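Local coordinates for protein leucyl-trna synthetase (Plasmodium knowlesi, PDB 5FOF) that probably hydrolyses mischarged tRNA(Leu), serving as the editing domain of the enzyme that attaches leucine to its tRNA, at residues Tyr121-Ile131 and Ala150-Ser159; Tyr289-Met298 and Met306-Leu314. All coordinates share one frame; numbering follows the deposited sequence.

Contact 1 (Tyr121-Ile131 and Ala150-Ser159); sequences YVNNVMTRDEI and AYQGVIPMLS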
loop_
_atom_site.group_PDB
_atom_site.type_symbol
_atom_site.label_atom_id
_atom_site.label_comp_id
_atom_site.label_asym_id
_atom_site.label_seq_id
_atom_site.Cartn_x
_atom_site.Cartn_y
_atom_site.Cartn_z
ATOM N N TYR A 121 10.769 -18.877 16.087
ATOM C CA TYR A 121 10.286 -17.824 15.183
ATOM C C TYR A 121 11.307 -17.604 14.070
ATOM O O TYR A 121 12.468 -18.016 14.183
ATOM C CB TYR A 121 9.988 -16.495 15.923
ATOM C CG TYR A 121 11.109 -15.950 16.805
ATOM C CD1 TYR A 121 12.222 -15.304 16.248
ATOM C CD2 TYR A 121 11.048 -16.063 18.203
ATOM C CE1 TYR A 121 13.246 -14.808 17.049
ATOM C CE2 TYR A 121 12.065 -15.568 19.010
ATOM C CZ TYR A 121 13.161 -14.942 18.427
ATOM O OH TYR A 121 14.171 -14.444 19.210
ATOM N N VAL A 122 10.855 -16.948 13.001
ATOM C CA VAL A 122 11.720 -16.581 11.878
ATOM C C VAL A 122 12.563 -15.364 12.300
ATOM O O VAL A 122 12.069 -14.437 12.950
ATOM C CB VAL A 122 10.904 -16.302 10.586
ATOM C CG1 VAL A 122 11.811 -15.894 9.429
ATOM C CG2 VAL A 122 10.077 -17.522 10.190
ATOM N N ASN A 123 13.841 -15.396 11.938
ATOM C CA ASN A 123 14.796 -14.370 12.343
ATOM C C ASN A 123 16.051 -14.361 11.460
ATOM O O ASN A 123 16.916 -15.243 11.543
ATOM C CB ASN A 123 15.185 -14.561 13.810
ATOM C CG ASN A 123 15.769 -15.935 14.082
ATOM O OD1 ASN A 123 15.131 -16.957 13.805
ATOM N ND2 ASN A 123 16.995 -15.972 14.597
ATOM N N ASN A 124 16.133 -13.350 10.610
ATOM C CA ASN A 124 17.269 -13.175 9.733
ATOM C C ASN A 124 18.191 -12.098 10.316
ATOM O O ASN A 124 18.309 -10.994 9.777
ATOM C CB ASN A 124 16.785 -12.856 8.324
ATOM C CG ASN A 124 15.809 -13.892 7.810
ATOM O OD1 ASN A 124 16.184 -14.817 7.081
ATOM N ND2 ASN A 124 14.552 -13.765 8.217
ATOM N N VAL A 125 18.841 -12.456 11.426
ATOM C CA VAL A 125 19.708 -11.543 12.160
ATOM C C VAL A 125 20.953 -11.272 11.322
ATOM O O VAL A 125 21.684 -12.196 10.962
ATOM C CB VAL A 125 20.095 -12.093 13.552
ATOM C CG1 VAL A 125 21.072 -11.149 14.269
ATOM C CG2 VAL A 125 18.839 -12.315 14.395
ATOM N N MET A 126 21.165 -9.997 11.011
ATOM C CA MET A 126 22.247 -9.552 10.150
ATOM C C MET A 126 22.920 -8.296 10.712
ATOM O O MET A 126 22.316 -7.559 11.486
ATOM C CB MET A 126 21.684 -9.255 8.769
ATOM C CG MET A 126 21.233 -10.489 8.013
ATOM S SD MET A 126 20.921 -10.159 6.271
ATOM C CE MET A 126 20.042 -11.656 5.858
ATOM N N THR A 127 24.177 -8.070 10.336
ATOM C CA THR A 127 24.861 -6.804 10.635
ATOM C C THR A 127 24.486 -5.736 9.617
ATOM O O THR A 127 24.022 -6.057 8.523
ATOM C CB THR A 127 26.382 -6.962 10.597
ATOM O OG1 THR A 127 26.754 -7.508 9.330
ATOM C CG2 THR A 127 26.859 -7.869 11.728
ATOM N N ARG A 128 24.702 -4.476 9.972
ATOM C CA ARG A 128 24.485 -3.385 9.029
ATOM C C ARG A 128 24.979 -3.728 7.618
ATOM O O ARG A 128 24.202 -3.630 6.666
ATOM C CB ARG A 128 25.134 -2.081 9.509
ATOM C CG ARG A 128 24.819 -0.884 8.608
ATOM C CD ARG A 128 25.233 0.451 9.202
ATOM N NE ARG A 128 24.248 1.496 8.894
ATOM C CZ ARG A 128 24.218 2.248 7.787
ATOM N NH1 ARG A 128 25.124 2.108 6.808
ATOM N NH2 ARG A 128 23.252 3.162 7.655
ATOM N N ASP A 129 26.244 -4.149 7.494
ATOM C CA ASP A 129 26.836 -4.480 6.177
ATOM C C ASP A 129 26.167 -5.670 5.497
ATOM O O ASP A 129 25.848 -5.596 4.313
ATOM C CB ASP A 129 28.350 -4.732 6.274
ATOM C CG ASP A 129 29.156 -3.449 6.506
ATOM O OD1 ASP A 129 28.713 -2.353 6.082
ATOM O OD2 ASP A 129 30.250 -3.547 7.108
ATOM N N GLU A 130 25.947 -6.752 6.237
ATOM C CA GLU A 130 25.252 -7.937 5.693
ATOM C C GLU A 130 23.855 -7.614 5.150
ATOM O O GLU A 130 23.460 -8.137 4.104
ATOM C CB GLU A 130 25.115 -9.023 6.751
ATOM C CG GLU A 130 26.416 -9.712 7.130
ATOM C CD GLU A 130 26.285 -10.550 8.395
ATOM O OE1 GLU A 130 25.489 -10.178 9.284
ATOM O OE2 GLU A 130 26.976 -11.588 8.501
ATOM N N ILE A 131 23.123 -6.758 5.868
ATOM C CA ILE A 131 21.813 -6.266 5.422
ATOM C C ILE A 131 21.948 -5.530 4.098
ATOM O O ILE A 131 21.194 -5.792 3.167
ATOM C CB ILE A 131 21.156 -5.321 6.458
ATOM C CG1 ILE A 131 20.773 -6.104 7.709
ATOM C CG2 ILE A 131 19.916 -4.632 5.880
ATOM C CD1 ILE A 131 20.157 -5.264 8.807
ATOM N N ALA A 150 9.360 -8.502 9.900
ATOM C CA ALA A 150 10.587 -9.207 10.278
ATOM C C ALA A 150 10.338 -10.672 10.703
ATOM O O ALA A 150 11.093 -11.587 10.291
ATOM C CB ALA A 150 11.315 -8.440 11.383
ATOM N N TYR A 151 9.288 -10.879 11.508
ATOM C CA TYR A 151 8.862 -12.225 11.907
ATOM C C TYR A 151 8.248 -13.067 10.777
ATOM O O TYR A 151 8.237 -14.296 10.875
ATOM C CB TYR A 151 7.919 -12.183 13.114
ATOM C CG TYR A 151 8.607 -11.765 14.393
ATOM C CD1 TYR A 151 9.725 -12.450 14.862
ATOM C CD2 TYR A 151 8.137 -10.695 15.147
ATOM C CE1 TYR A 151 10.356 -12.073 16.036
ATOM C CE2 TYR A 151 8.767 -10.308 16.318
ATOM C CZ TYR A 151 9.877 -11.002 16.763
ATOM O OH TYR A 151 10.511 -10.629 17.936
ATOM N N GLN A 152 7.748 -12.423 9.722
ATOM C CA GLN A 152 7.311 -13.146 8.517
ATOM C C GLN A 152 8.393 -13.206 7.422
ATOM O O GLN A 152 8.107 -13.555 6.272
ATOM C CB GLN A 152 5.991 -12.563 8.010
ATOM C CG GLN A 152 4.862 -12.870 8.985
ATOM C CD GLN A 152 3.604 -12.069 8.733
ATOM O OE1 GLN A 152 2.559 -12.624 8.371
ATOM N NE2 GLN A 152 3.690 -10.761 8.923
ATOM N N GLY A 153 9.632 -12.864 7.793
ATOM C CA GLY A 153 10.792 -13.028 6.939
ATOM C C GLY A 153 11.024 -12.030 5.822
ATOM O O GLY A 153 11.922 -12.261 5.003
ATOM N N VAL A 154 10.256 -10.934 5.786
ATOM C CA VAL A 154 10.357 -9.935 4.697
ATOM C C VAL A 154 11.522 -8.970 4.903
ATOM O O VAL A 154 12.078 -8.478 3.920
ATOM C CB VAL A 154 9.051 -9.120 4.483
ATOM C CG1 VAL A 154 9.176 -8.120 3.328
ATOM C CG2 VAL A 154 7.889 -10.050 4.197
ATOM N N ILE A 155 11.868 -8.692 6.161
ATOM C CA ILE A 155 13.017 -7.854 6.503
ATOM C C ILE A 155 13.885 -8.535 7.541
ATOM O O ILE A 155 13.379 -9.303 8.377
ATOM C CB ILE A 155 12.594 -6.452 7.021
ATOM C CG1 ILE A 155 11.907 -6.513 8.394
ATOM C CG2 ILE A 155 11.679 -5.771 6.012
ATOM C CD1 ILE A 155 11.346 -5.182 8.875
ATOM N N PRO A 156 15.204 -8.242 7.519
ATOM C CA PRO A 156 16.110 -8.767 8.545
ATOM C C PRO A 156 16.022 -7.984 9.842
ATOM O O PRO A 156 15.460 -6.886 9.871
ATOM C CB PRO A 156 17.485 -8.549 7.920
ATOM C CG PRO A 156 17.327 -7.303 7.111
ATOM C CD PRO A 156 15.890 -7.262 6.651
ATOM N N MET A 157 16.600 -8.545 10.901
ATOM C CA MET A 157 16.802 -7.827 12.165
ATOM C C MET A 157 18.271 -7.433 12.273
ATOM O O MET A 157 19.137 -8.185 11.829
ATOM C CB MET A 157 16.379 -8.696 13.345
ATOM C CG MET A 157 15.061 -9.418 13.120
ATOM S SD MET A 157 14.256 -9.884 14.662
ATOM C CE MET A 157 13.436 -11.367 14.081
ATOM N N LEU A 158 18.537 -6.251 12.831
ATOM C CA LEU A 158 19.905 -5.702 12.967
ATOM C C LEU A 158 20.584 -6.148 14.264
ATOM O O LEU A 158 19.949 -6.182 15.319
ATOM C CB LEU A 158 19.880 -4.163 12.912
ATOM C CG LEU A 158 21.190 -3.349 12.929
ATOM C CD1 LEU A 158 22.109 -3.677 11.756
ATOM C CD2 LEU A 158 20.881 -1.849 12.930
ATOM N N SER A 159 21.882 -6.453 14.181
ATOM C CA SER A 159 22.669 -6.871 15.349
ATOM C C SER A 159 24.168 -6.602 15.176
ATOM O O SER A 159 24.660 -6.573 14.056
ATOM C CB SER A 159 22.437 -8.367 15.597
ATOM O OG SER A 159 23.025 -8.792 16.808
#
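Met-157 pairs its backbone with both Asn-124 and Met-126. Its N-H goes to Asn-124 O (N to O 3.2 Å), meeting that oxygen from above the carbonyl plane. The carbonyl O of Met-157 takes the N-H of Met-126 (O to N 2.8 Å), nearly straight at 167°. Ser-159 N then donates to Met-126 O at 2.9 Å. CA-H groups of Val-125, Leu-158 and Thr-127 add weaker contacts to carbonyl oxygens across the pair. This is a two-strand parallel sheet, 125-126 beside 157-158. A capping box of Thr-127 and Glu-130 starts the helix right after the first strand. A Schellman motif at Gly-153, with positive phi, ends the helix before the second strand.

Side-chain packing lies on both faces. On the face of Val-125 and Met-157, Val-125 CG1 rests on Ser-159 CB at 3.4 Å, while Ser-159 OG turns to Gly-161 N. Met-157 stretches along toward Val-122, and its CE sits 3.5 Å from Val-122 O. On the face of Met-126 and Leu-158, Ile-131 lays CG1 against Pro-156 CG at 3.7 Å. Leu-158 holds CG anti to the backbone N (chi1 -176°), and CD1 reaches the first turn of the helix, 3.2 Å from Arg-128 N. Ile-131 CD1 touches the same methyl.

The aromatic contact lies where Tyr-121 meets the end of helix 143-151. Tyr-151 turns its edge to a face of Tyr-121 in a T-shaped pair, planes at 77°. Tyr-151 CE1 comes over the rim of that ring, 3.7 Å from Tyr-121 CD1. Next to it, Val-122 packs its CB against Tyr-151 O.

Contact 2 (Tyr289-Met298 and Met306-Leu314); sequences YKKQYFEGTM and MKIYNCRKL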
loop_
_atom_site.group_PDB
_atom_site.type_symbol
_atom_site.label_atom_id
_atom_site.label_comp_id
_atom_site.label_asym_id
_atom_site.label_seq_id
_atom_site.Cartn_x
_atom_site.Cartn_y
_atom_site.Cartn_z
ATOM N N TYR A 289 -18.288 -3.600 0.951
ATOM C CA TYR A 289 -17.326 -4.709 1.030
ATOM C C TYR A 289 -18.028 -6.053 0.968
ATOM O O TYR A 289 -17.582 -6.936 0.227
ATOM C CB TYR A 289 -16.415 -4.645 2.288
ATOM C CG TYR A 289 -15.525 -5.884 2.423
ATOM C CD1 TYR A 289 -14.289 -5.965 1.768
ATOM C CD2 TYR A 289 -15.940 -6.992 3.166
ATOM C CE1 TYR A 289 -13.493 -7.103 1.864
ATOM C CE2 TYR A 289 -15.155 -8.135 3.268
ATOM C CZ TYR A 289 -13.934 -8.192 2.614
ATOM O OH TYR A 289 -13.155 -9.336 2.711
ATOM N N LYS A 290 -19.113 -6.198 1.737
ATOM C CA LYS A 290 -19.875 -7.456 1.790
ATOM C C LYS A 290 -20.654 -7.729 0.497
ATOM O O LYS A 290 -20.603 -8.838 -0.045
ATOM C CB LYS A 290 -20.821 -7.482 3.000
ATOM C CG LYS A 290 -20.115 -7.630 4.341
ATOM C CD LYS A 290 -21.068 -7.399 5.516
ATOM C CE LYS A 290 -20.335 -7.360 6.857
ATOM N NZ LYS A 290 -21.067 -6.585 7.904
ATOM N N LYS A 291 -21.361 -6.717 0.006
ATOM C CA LYS A 291 -22.170 -6.851 -1.210
ATOM C C LYS A 291 -21.281 -7.286 -2.392
ATOM O O LYS A 291 -21.635 -8.196 -3.155
ATOM C CB LYS A 291 -22.908 -5.532 -1.502
ATOM C CG LYS A 291 -24.255 -5.643 -2.225
ATOM C CD LYS A 291 -25.182 -4.470 -1.846
ATOM C CE LYS A 291 -26.198 -4.134 -2.933
ATOM N NZ LYS A 291 -27.012 -5.313 -3.336
ATOM N N GLN A 292 -20.110 -6.666 -2.513
ATOM C CA GLN A 292 -19.118 -7.107 -3.494
ATOM C C GLN A 292 -18.709 -8.554 -3.262
ATOM O O GLN A 292 -18.758 -9.354 -4.196
ATOM C CB GLN A 292 -17.887 -6.213 -3.480
ATOM C CG GLN A 292 -18.135 -4.841 -4.076
ATOM C CD GLN A 292 -16.901 -3.983 -4.106
ATOM O OE1 GLN A 292 -15.835 -4.375 -3.641
ATOM N NE2 GLN A 292 -17.040 -2.790 -4.654
ATOM N N TYR A 293 -18.357 -8.899 -2.018
ATOM C CA TYR A 293 -17.841 -10.249 -1.706
ATOM C C TYR A 293 -18.811 -11.400 -2.055
ATOM O O TYR A 293 -18.380 -12.412 -2.606
ATOM C CB TYR A 293 -17.386 -10.338 -0.234
ATOM C CG TYR A 293 -16.661 -11.627 0.129
ATOM C CD1 TYR A 293 -15.342 -11.837 -0.246
ATOM C CD2 TYR A 293 -17.294 -12.627 0.855
ATOM C CE1 TYR A 293 -14.680 -13.015 0.076
ATOM C CE2 TYR A 293 -16.640 -13.795 1.194
ATOM C CZ TYR A 293 -15.336 -13.990 0.799
ATOM O OH TYR A 293 -14.688 -15.161 1.117
ATOM N N PHE A 294 -20.101 -11.248 -1.762
ATOM C CA PHE A 294 -21.087 -12.329 -2.023
ATOM C C PHE A 294 -21.791 -12.250 -3.398
ATOM O O PHE A 294 -21.985 -13.275 -4.065
ATOM C CB PHE A 294 -22.135 -12.378 -0.898
ATOM C CG PHE A 294 -21.556 -12.704 0.460
ATOM C CD1 PHE A 294 -21.176 -14.006 0.775
ATOM C CD2 PHE A 294 -21.387 -11.712 1.424
ATOM C CE1 PHE A 294 -20.637 -14.309 2.021
ATOM C CE2 PHE A 294 -20.849 -12.011 2.670
ATOM C CZ PHE A 294 -20.473 -13.314 2.969
ATOM N N GLU A 295 -22.173 -11.038 -3.801
ATOM C CA GLU A 295 -23.029 -10.813 -4.971
ATOM C C GLU A 295 -22.263 -10.261 -6.185
ATOM O O GLU A 295 -22.774 -10.288 -7.310
ATOM C CB GLU A 295 -24.184 -9.863 -4.587
ATOM C CG GLU A 295 -25.112 -10.389 -3.482
ATOM C CD GLU A 295 -25.852 -9.291 -2.707
ATOM O OE1 GLU A 295 -26.202 -8.244 -3.298
ATOM O OE2 GLU A 295 -26.084 -9.466 -1.487
ATOM N N GLY A 296 -21.044 -9.762 -5.969
ATOM C CA GLY A 296 -20.256 -9.168 -7.051
ATOM C C GLY A 296 -19.676 -10.185 -8.022
ATOM O O GLY A 296 -19.516 -11.365 -7.680
ATOM N N THR A 297 -19.391 -9.727 -9.246
ATOM C CA THR A 297 -18.655 -10.533 -10.244
ATOM C C THR A 297 -17.525 -9.720 -10.853
ATOM O O THR A 297 -17.578 -8.491 -10.871
ATOM C CB THR A 297 -19.551 -11.069 -11.384
ATOM O OG1 THR A 297 -20.393 -10.014 -11.869
ATOM C CG2 THR A 297 -20.403 -12.252 -10.900
ATOM N N MET A 298 -16.511 -10.428 -11.344
ATOM C CA MET A 298 -15.291 -9.809 -11.856
ATOM C C MET A 298 -15.442 -9.431 -13.328
ATOM O O MET A 298 -16.108 -10.137 -14.088
ATOM C CB MET A 298 -14.116 -10.772 -11.708
ATOM C CG MET A 298 -13.737 -11.123 -10.277
ATOM S SD MET A 298 -13.241 -9.730 -9.252
ATOM C CE MET A 298 -11.911 -9.015 -10.214
ATOM N N MET A 306 -16.290 -14.171 -12.700
ATOM C CA MET A 306 -16.045 -14.956 -11.464
ATOM C C MET A 306 -16.531 -14.258 -10.214
ATOM O O MET A 306 -16.633 -13.032 -10.159
ATOM C CB MET A 306 -14.566 -15.242 -11.232
ATOM C CG MET A 306 -13.973 -16.307 -12.105
ATOM S SD MET A 306 -12.249 -16.530 -11.657
ATOM C CE MET A 306 -12.376 -17.741 -10.347
ATOM N N LYS A 307 -16.788 -15.074 -9.200
ATOM C CA LYS A 307 -17.096 -14.584 -7.867
ATOM C C LYS A 307 -15.809 -14.086 -7.208
ATOM O O LYS A 307 -14.721 -14.635 -7.458
ATOM C CB LYS A 307 -17.739 -15.693 -7.037
ATOM C CG LYS A 307 -19.058 -16.195 -7.610
ATOM C CD LYS A 307 -20.134 -15.115 -7.549
ATOM C CE LYS A 307 -21.519 -15.661 -7.866
ATOM N NZ LYS A 307 -22.574 -14.670 -7.511
ATOM N N ILE A 308 -15.956 -13.053 -6.372
ATOM C CA ILE A 308 -14.833 -12.359 -5.737
ATOM C C ILE A 308 -13.981 -13.334 -4.947
ATOM O O ILE A 308 -12.767 -13.360 -5.098
ATOM C CB ILE A 308 -15.289 -11.256 -4.753
ATOM C CG1 ILE A 308 -16.255 -10.253 -5.413
ATOM C CG2 ILE A 308 -14.078 -10.545 -4.133
ATOM C CD1 ILE A 308 -15.918 -9.799 -6.810
ATOM N N TYR A 309 -14.633 -14.130 -4.114
ATOM C CA TYR A 309 -13.938 -15.126 -3.270
ATOM C C TYR A 309 -13.089 -16.130 -4.027
ATOM O O TYR A 309 -12.058 -16.587 -3.506
ATOM C CB TYR A 309 -14.908 -15.880 -2.347
ATOM C CG TYR A 309 -16.230 -16.310 -2.961
ATOM C CD1 TYR A 309 -16.372 -17.553 -3.586
ATOM C CD2 TYR A 309 -17.355 -15.490 -2.867
ATOM C CE1 TYR A 309 -17.590 -17.948 -4.122
ATOM C CE2 TYR A 309 -18.577 -15.877 -3.388
ATOM C CZ TYR A 309 -18.697 -17.104 -4.014
ATOM O OH TYR A 309 -19.928 -17.472 -4.535
ATOM N N ASN A 310 -13.521 -16.489 -5.233
ATOM C CA ASN A 310 -12.730 -17.389 -6.069
ATOM C C ASN A 310 -11.570 -16.637 -6.744
ATOM O O ASN A 310 -10.460 -17.133 -6.796
ATOM C CB ASN A 310 -13.613 -18.097 -7.110
ATOM C CG ASN A 310 -14.646 -19.043 -6.479
ATOM O OD1 ASN A 310 -14.453 -19.565 -5.380
ATOM N ND2 ASN A 310 -15.744 -19.284 -7.199
ATOM N N CYS A 311 -11.839 -15.443 -7.261
ATOM C CA CYS A 311 -10.826 -14.659 -7.968
ATOM C C CYS A 311 -9.725 -14.202 -6.996
ATOM O O CYS A 311 -8.532 -14.454 -7.229
ATOM C CB CYS A 311 -11.475 -13.463 -8.670
ATOM S SG CYS A 311 -10.318 -12.224 -9.285
ATOM N N ARG A 312 -10.147 -13.559 -5.902
ATOM C CA ARG A 312 -9.244 -13.093 -4.832
ATOM C C ARG A 312 -8.140 -14.080 -4.538
ATOM O O ARG A 312 -6.975 -13.706 -4.494
ATOM C CB ARG A 312 -10.028 -12.828 -3.540
ATOM C CG ARG A 312 -9.200 -12.303 -2.384
ATOM C CD ARG A 312 -10.091 -11.815 -1.262
ATOM N NE ARG A 312 -10.877 -10.652 -1.668
ATOM C CZ ARG A 312 -11.807 -10.074 -0.916
ATOM N NH1 ARG A 312 -12.064 -10.518 0.311
ATOM N NH2 ARG A 312 -12.477 -9.035 -1.382
ATOM N N LYS A 313 -8.523 -15.335 -4.371
ATOM C CA LYS A 313 -7.573 -16.415 -4.080
ATOM C C LYS A 313 -6.588 -16.635 -5.225
ATOM O O LYS A 313 -5.405 -16.876 -4.984
ATOM C CB LYS A 313 -8.307 -17.733 -3.782
ATOM C CG LYS A 313 -7.453 -18.773 -3.084
ATOM C CD LYS A 313 -8.003 -20.189 -3.187
ATOM C CE LYS A 313 -7.000 -21.152 -2.555
ATOM N NZ LYS A 313 -7.409 -22.583 -2.591
ATOM N N LEU A 314 -7.086 -16.570 -6.457
ATOM C CA LEU A 314 -6.252 -16.724 -7.645
ATOM C C LEU A 314 -5.247 -15.579 -7.785
ATOM O O LEU A 314 -4.075 -15.807 -8.125
ATOM C CB LEU A 314 -7.119 -16.880 -8.911
ATOM C CG LEU A 314 -7.985 -18.166 -8.959
ATOM C CD1 LEU A 314 -8.926 -18.152 -10.153
ATOM C CD2 LEU A 314 -7.169 -19.453 -8.972
HETATM O O HOH W 1 -18.972 -12.533 -5.459
#
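Arg-312 starts with CG anti to the backbone N and bends at chi3, which carries its guanidinium to Tyr-289 and Tyr-293 of helix 281-295. Arg-312 NH1 donates to Tyr-289 OH at 2.9 Å, a somewhat bent bond. The same NH1 of Arg-312 lies 3.6 Å from Tyr-293 CD1, which sits over a face of the guanidinium. Arg-312 NH2 forms a salt bridge with Glu-87, so NH1 and NH2 each have a partner that limits the rotation of the group.

In Tyr-309 a chi1 of 42° swings the ring back toward helix 281-295. There its edge meets a face of Tyr-293, planes at 60°. Tyr-309 CB also touches Tyr-293 OH at 3.5 Å.

Deeper in, Met-298 SD meets Ile-308 CD1 at 3.6 Å, and Met-298 CG packs on Cys-311 CB. Met-298 N donates to Met-306 O at 2.9 Å, in the carbonyl plane. A water accepts from Ile-308 N (water O to N 3.2 Å). It also lies within hydrogen-bonding distance of Tyr-293 O and Gly-296 O, which compete for its protons.

The axes of segments 289-295 and 308-314 approach to 8.9 Å, with their directions at 91°. These are two helices packed nearly at right angles, joined through the short strand 297-298 and a loop, in the C-terminal part of the editing domain.

From the N terminus, contact 1 comes first. It closes a loop between 121-131 and 150-159. The 18 residues between them hold the end of helix 128-134, strand 137-141 and most of helix 143-151, and strand 137-141 belongs to the large mixed sheet. Contact 2 opens later and closes a short loop of seven residues between segments 289-298 and 306-314. The two contacts are in series, neither nested nor crossing. The centres of contact 1 and contact 2 are about 36 Å apart. The nearest atoms of contact 1 and contact 2 are about 16 Å apart. After contact 2, helix 308-321 leads to strand 325-328 of the large sheet. Val-154 and Gln-152 of contact 1 touch that strand.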